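Local coordinates for Dbv8 protein (Nonomuraea, PDB 4MFZ), which is a GNAT-type acyltransferase that binds decanoyl-CoA and probably transfers long aliphatic acyl chains to an amino group of glycopeptide antibiotics, at residues G191-L203 and S232-F244. Sequence-based numbering, arbitrary orientation.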
# COMPACT_ATOMS: atom_id res chain seq x y z
N GLY A 191 -6.43 -0.31 -9.94
CA GLY A 191 -7.88 -0.59 -9.82
C GLY A 191 -8.21 -1.89 -9.11
O GLY A 191 -9.29 -2.43 -9.29
N LEU A 192 -7.29 -2.38 -8.29
CA LEU A 192 -7.41 -3.69 -7.62
C LEU A 192 -7.55 -3.62 -6.09
O LEU A 192 -7.53 -4.66 -5.41
CB LEU A 192 -6.17 -4.55 -7.94
CG LEU A 192 -6.29 -5.62 -9.04
CD1 LEU A 192 -7.32 -5.25 -10.08
CD2 LEU A 192 -4.96 -5.99 -9.73
N VAL A 193 -7.61 -2.41 -5.54
CA VAL A 193 -7.81 -2.25 -4.08
C VAL A 193 -8.92 -1.23 -3.88
O VAL A 193 -8.91 -0.17 -4.52
CB VAL A 193 -6.52 -1.76 -3.33
CG1 VAL A 193 -6.74 -1.64 -1.82
CG2 VAL A 193 -5.32 -2.71 -3.60
N TYR A 194 -9.87 -1.55 -3.01
CA TYR A 194 -10.98 -0.62 -2.65
C TYR A 194 -11.05 -0.46 -1.15
O TYR A 194 -10.96 -1.43 -0.43
CB TYR A 194 -12.32 -1.11 -3.26
CG TYR A 194 -12.15 -1.11 -4.74
CD1 TYR A 194 -11.49 -2.17 -5.40
CD2 TYR A 194 -12.48 0.03 -5.47
CE1 TYR A 194 -11.23 -2.10 -6.78
CE2 TYR A 194 -12.24 0.09 -6.83
CZ TYR A 194 -11.63 -0.96 -7.47
OH TYR A 194 -11.38 -0.82 -8.82
N ARG A 195 -11.15 0.78 -0.69
CA ARG A 195 -11.38 1.01 0.71
C ARG A 195 -12.88 1.20 0.95
O ARG A 195 -13.49 2.05 0.35
CB ARG A 195 -10.63 2.25 1.20
CG ARG A 195 -11.00 2.63 2.64
CD ARG A 195 -9.97 3.52 3.32
NE ARG A 195 -10.31 3.66 4.74
CZ ARG A 195 -9.48 4.14 5.67
NH1 ARG A 195 -8.24 4.55 5.35
NH2 ARG A 195 -9.88 4.20 6.94
N LEU A 196 -13.46 0.39 1.82
CA LEU A 196 -14.88 0.53 2.11
C LEU A 196 -15.01 0.82 3.60
O LEU A 196 -14.86 -0.06 4.42
CB LEU A 196 -15.68 -0.74 1.70
CG LEU A 196 -15.55 -1.44 0.34
CD1 LEU A 196 -16.34 -2.76 0.28
CD2 LEU A 196 -15.94 -0.51 -0.81
N GLY A 197 -15.26 2.08 3.92
CA GLY A 197 -15.29 2.52 5.32
C GLY A 197 -13.90 2.36 5.91
O GLY A 197 -12.93 2.89 5.35
N ARG A 198 -13.78 1.58 6.98
CA ARG A 198 -12.50 1.44 7.69
C ARG A 198 -11.50 0.45 7.07
O ARG A 198 -10.33 0.47 7.43
CB ARG A 198 -12.74 1.03 9.15
CG ARG A 198 -11.51 0.99 10.08
CD ARG A 198 -10.86 2.37 10.33
NE ARG A 198 -9.62 2.32 11.15
CZ ARG A 198 -8.46 1.80 10.72
NH1 ARG A 198 -8.36 1.30 9.49
NH2 ARG A 198 -7.38 1.82 11.50
N LEU A 199 -11.97 -0.43 6.19
CA LEU A 199 -11.14 -1.55 5.75
C LEU A 199 -10.86 -1.49 4.26
O LEU A 199 -11.66 -0.91 3.51
CB LEU A 199 -11.82 -2.90 6.10
CG LEU A 199 -12.28 -3.17 7.54
CD1 LEU A 199 -12.79 -4.61 7.69
CD2 LEU A 199 -11.20 -2.94 8.57
N GLN A 200 -9.75 -2.10 3.85
CA GLN A 200 -9.37 -2.20 2.42
C GLN A 200 -9.44 -3.66 1.92
O GLN A 200 -9.16 -4.60 2.66
CB GLN A 200 -7.95 -1.68 2.18
CG GLN A 200 -7.73 -0.16 2.25
CD GLN A 200 -6.25 0.21 2.24
OE1 GLN A 200 -5.40 -0.59 2.66
NE2 GLN A 200 -5.93 1.42 1.79
N TYR A 201 -9.81 -3.85 0.67
CA TYR A 201 -9.96 -5.19 0.13
C TYR A 201 -9.25 -5.20 -1.21
O TYR A 201 -9.48 -4.29 -2.02
CB TYR A 201 -11.43 -5.52 -0.10
CG TYR A 201 -12.27 -5.41 1.14
CD1 TYR A 201 -12.88 -4.19 1.49
CD2 TYR A 201 -12.44 -6.51 1.99
CE1 TYR A 201 -13.63 -4.08 2.67
CE2 TYR A 201 -13.20 -6.42 3.15
CZ TYR A 201 -13.79 -5.21 3.48
OH TYR A 201 -14.53 -5.13 4.64
N ASN A 202 -8.42 -6.20 -1.46
CA ASN A 202 -7.87 -6.35 -2.80
C ASN A 202 -8.36 -7.63 -3.49
O ASN A 202 -8.52 -8.66 -2.87
CB ASN A 202 -6.35 -6.23 -2.83
CG ASN A 202 -5.66 -7.38 -2.17
OD1 ASN A 202 -5.73 -7.53 -0.94
ND2 ASN A 202 -4.95 -8.18 -2.96
N LEU A 203 -8.61 -7.50 -4.78
CA LEU A 203 -9.12 -8.58 -5.57
C LEU A 203 -7.94 -9.48 -5.89
O LEU A 203 -7.13 -9.12 -6.73
CB LEU A 203 -9.72 -8.01 -6.85
CG LEU A 203 -10.93 -7.08 -6.68
CD1 LEU A 203 -10.89 -5.94 -7.67
CD2 LEU A 203 -12.25 -7.85 -6.82
N SER A 232 -18.13 -2.27 7.48
CA SER A 232 -17.30 -2.52 6.30
C SER A 232 -17.44 -3.96 5.80
O SER A 232 -17.72 -4.19 4.64
CB SER A 232 -15.82 -2.24 6.57
OG SER A 232 -15.08 -2.47 5.36
N LEU A 233 -17.21 -4.92 6.70
CA LEU A 233 -17.24 -6.34 6.35
C LEU A 233 -18.58 -6.73 5.67
O LEU A 233 -18.56 -7.41 4.65
CB LEU A 233 -16.93 -7.21 7.56
CG LEU A 233 -16.81 -8.72 7.30
CD1 LEU A 233 -15.61 -9.04 6.43
CD2 LEU A 233 -16.72 -9.50 8.58
N ARG A 234 -19.71 -6.27 6.20
CA ARG A 234 -21.03 -6.50 5.52
C ARG A 234 -21.23 -5.91 4.12
O ARG A 234 -22.02 -6.45 3.33
CB ARG A 234 -22.19 -6.10 6.44
CG ARG A 234 -22.42 -7.10 7.58
CD ARG A 234 -23.77 -6.94 8.29
NE ARG A 234 -23.92 -5.56 8.75
CZ ARG A 234 -24.55 -4.61 8.05
NH1 ARG A 234 -25.13 -4.90 6.89
NH2 ARG A 234 -24.59 -3.36 8.51
N ARG A 235 -20.53 -4.81 3.82
CA ARG A 235 -20.61 -4.17 2.51
C ARG A 235 -19.74 -4.85 1.41
O ARG A 235 -19.96 -4.63 0.22
CB ARG A 235 -20.20 -2.68 2.60
CG ARG A 235 -21.21 -1.71 3.23
CD ARG A 235 -20.56 -0.34 3.51
NE ARG A 235 -20.11 0.34 2.28
CZ ARG A 235 -19.08 1.18 2.18
NH1 ARG A 235 -18.31 1.51 3.25
NH2 ARG A 235 -18.81 1.71 0.98
N ALA A 236 -18.75 -5.63 1.82
CA ALA A 236 -17.75 -6.17 0.88
C ALA A 236 -18.38 -7.03 -0.20
O ALA A 236 -18.29 -6.68 -1.36
CB ALA A 236 -16.66 -6.96 1.61
N ARG A 237 -19.00 -8.14 0.20
CA ARG A 237 -19.67 -9.04 -0.75
C ARG A 237 -20.59 -8.36 -1.75
O ARG A 237 -20.44 -8.58 -2.96
CB ARG A 237 -20.40 -10.21 -0.04
CG ARG A 237 -19.60 -11.50 -0.08
CD ARG A 237 -20.35 -12.73 0.46
NE ARG A 237 -21.76 -12.83 0.05
CZ ARG A 237 -22.65 -13.65 0.63
NH1 ARG A 237 -22.28 -14.44 1.63
NH2 ARG A 237 -23.92 -13.68 0.22
N PRO A 238 -21.54 -7.53 -1.28
CA PRO A 238 -22.37 -6.95 -2.34
C PRO A 238 -21.70 -5.85 -3.17
O PRO A 238 -22.12 -5.59 -4.30
CB PRO A 238 -23.59 -6.37 -1.59
CG PRO A 238 -23.20 -6.36 -0.15
CD PRO A 238 -22.17 -7.42 0.04
N PHE A 239 -20.69 -5.20 -2.61
CA PHE A 239 -19.95 -4.19 -3.37
C PHE A 239 -19.26 -4.86 -4.56
O PHE A 239 -19.36 -4.36 -5.69
CB PHE A 239 -18.91 -3.47 -2.49
CG PHE A 239 -18.04 -2.50 -3.24
CD1 PHE A 239 -18.43 -1.18 -3.43
CD2 PHE A 239 -16.78 -2.90 -3.73
CE1 PHE A 239 -17.61 -0.28 -4.12
CE2 PHE A 239 -15.96 -2.00 -4.40
CZ PHE A 239 -16.37 -0.69 -4.59
N PHE A 240 -18.56 -5.96 -4.30
CA PHE A 240 -17.77 -6.61 -5.35
C PHE A 240 -18.64 -7.40 -6.33
O PHE A 240 -18.24 -7.64 -7.46
CB PHE A 240 -16.63 -7.46 -4.75
CG PHE A 240 -15.52 -6.63 -4.16
CD1 PHE A 240 -14.64 -5.92 -4.99
CD2 PHE A 240 -15.39 -6.51 -2.78
CE1 PHE A 240 -13.65 -5.11 -4.44
CE2 PHE A 240 -14.40 -5.70 -2.23
CZ PHE A 240 -13.52 -5.01 -3.07
N GLU A 241 -19.83 -7.80 -5.88
CA GLU A 241 -20.81 -8.44 -6.75
C GLU A 241 -21.42 -7.40 -7.69
O GLU A 241 -21.62 -7.65 -8.88
CB GLU A 241 -21.89 -9.13 -5.91
CG GLU A 241 -23.14 -9.54 -6.68
CD GLU A 241 -22.89 -10.61 -7.74
OE1 GLU A 241 -23.75 -10.75 -8.64
OE2 GLU A 241 -21.84 -11.30 -7.69
N ARG A 242 -21.72 -6.23 -7.15
CA ARG A 242 -22.22 -5.14 -7.97
C ARG A 242 -21.17 -4.67 -9.00
O ARG A 242 -21.52 -4.43 -10.16
CB ARG A 242 -22.66 -3.96 -7.09
CG ARG A 242 -23.13 -2.76 -7.88
CD ARG A 242 -23.46 -1.59 -6.97
NE ARG A 242 -24.77 -1.73 -6.34
CZ ARG A 242 -25.92 -1.40 -6.92
NH1 ARG A 242 -25.93 -0.92 -8.16
NH2 ARG A 242 -27.08 -1.56 -6.27
N HIS A 243 -19.92 -4.53 -8.58
CA HIS A 243 -18.93 -3.87 -9.45
C HIS A 243 -17.93 -4.78 -10.14
O HIS A 243 -17.34 -4.39 -11.15
CB HIS A 243 -18.19 -2.78 -8.70
CG HIS A 243 -19.09 -1.74 -8.09
ND1 HIS A 243 -19.74 -0.81 -8.84
CD2 HIS A 243 -19.44 -1.48 -6.76
CE1 HIS A 243 -20.47 -0.00 -8.03
NE2 HIS A 243 -20.28 -0.42 -6.75
N PHE A 244 -17.71 -5.98 -9.58
CA PHE A 244 -16.76 -6.96 -10.14
C PHE A 244 -17.40 -8.35 -10.13
O PHE A 244 -16.82 -9.29 -9.57
CB PHE A 244 -15.44 -6.96 -9.37
CG PHE A 244 -14.73 -5.63 -9.43
CD1 PHE A 244 -15.05 -4.61 -8.53
CD2 PHE A 244 -13.78 -5.37 -10.42
CE1 PHE A 244 -14.42 -3.37 -8.61
CE2 PHE A 244 -13.15 -4.14 -10.50
CZ PHE A 244 -13.48 -3.13 -9.61
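Leu196 pushes its two methyls into the side of helix 226-243 between Arg235, Ala236 and Phe239. Leu196 CD2 sits almost exactly on the normal of the Phe239 ring, 3.5 Å from its centroid, a CH-pi contact, while Leu196 CD1 lies against Ala236 CA at 3.7 Å. Arg235, bent at chi3, folds its guanidinium back so that one face lies over Leu196 CB, beside the Phe239 ring that takes CD2. One strand over, Tyr201 lays a ring face under the Ala236 methyl, 4.0 Å from Ala236 CB to the ring centroid. Reaching past that small residue, Tyr201 OH donates to Ser232 OG (2.8 Å), and Ser232 OG donates to Leu196 O (2.6 Å). With OG anti to the backbone N (chi1 -179°), Ser232 ties the helix to the type II' turn of the hairpin, and Leu199 CB packs against the same oxygen. Further along, Phe240 lies over the hairpin, in the hollow formed by Tyr194, Tyr201 and Leu203. Its ring edge meets Tyr194 CD1; Tyr201 CB also touches the ring, and Phe240 CD1 lies 3.6 Å from Leu203 CD2. Tyr194 fills the gap between Phe239 and Phe244, an aromatic cluster with planes tilted about 50° in both pairs; its hydroxyl bonds Gly191 O and meets the edge of the Phe244 ring. Leu203 CD1 sits over one face of that ring, a CH-pi contact 4.0 Å from its centroid. The hairpin thus packs along the helix, strand 199-203 running at 29° to it, as in the helix-on-sheet packing of the GNAT fold. Strand 211-216 continues the layer, its Leu213 touching Tyr201 and Phe240; His146 adds a ring beside Tyr194, and at the turn Arg198 leads away to Pro218, Gly222 and the bound decanoyl-CoA.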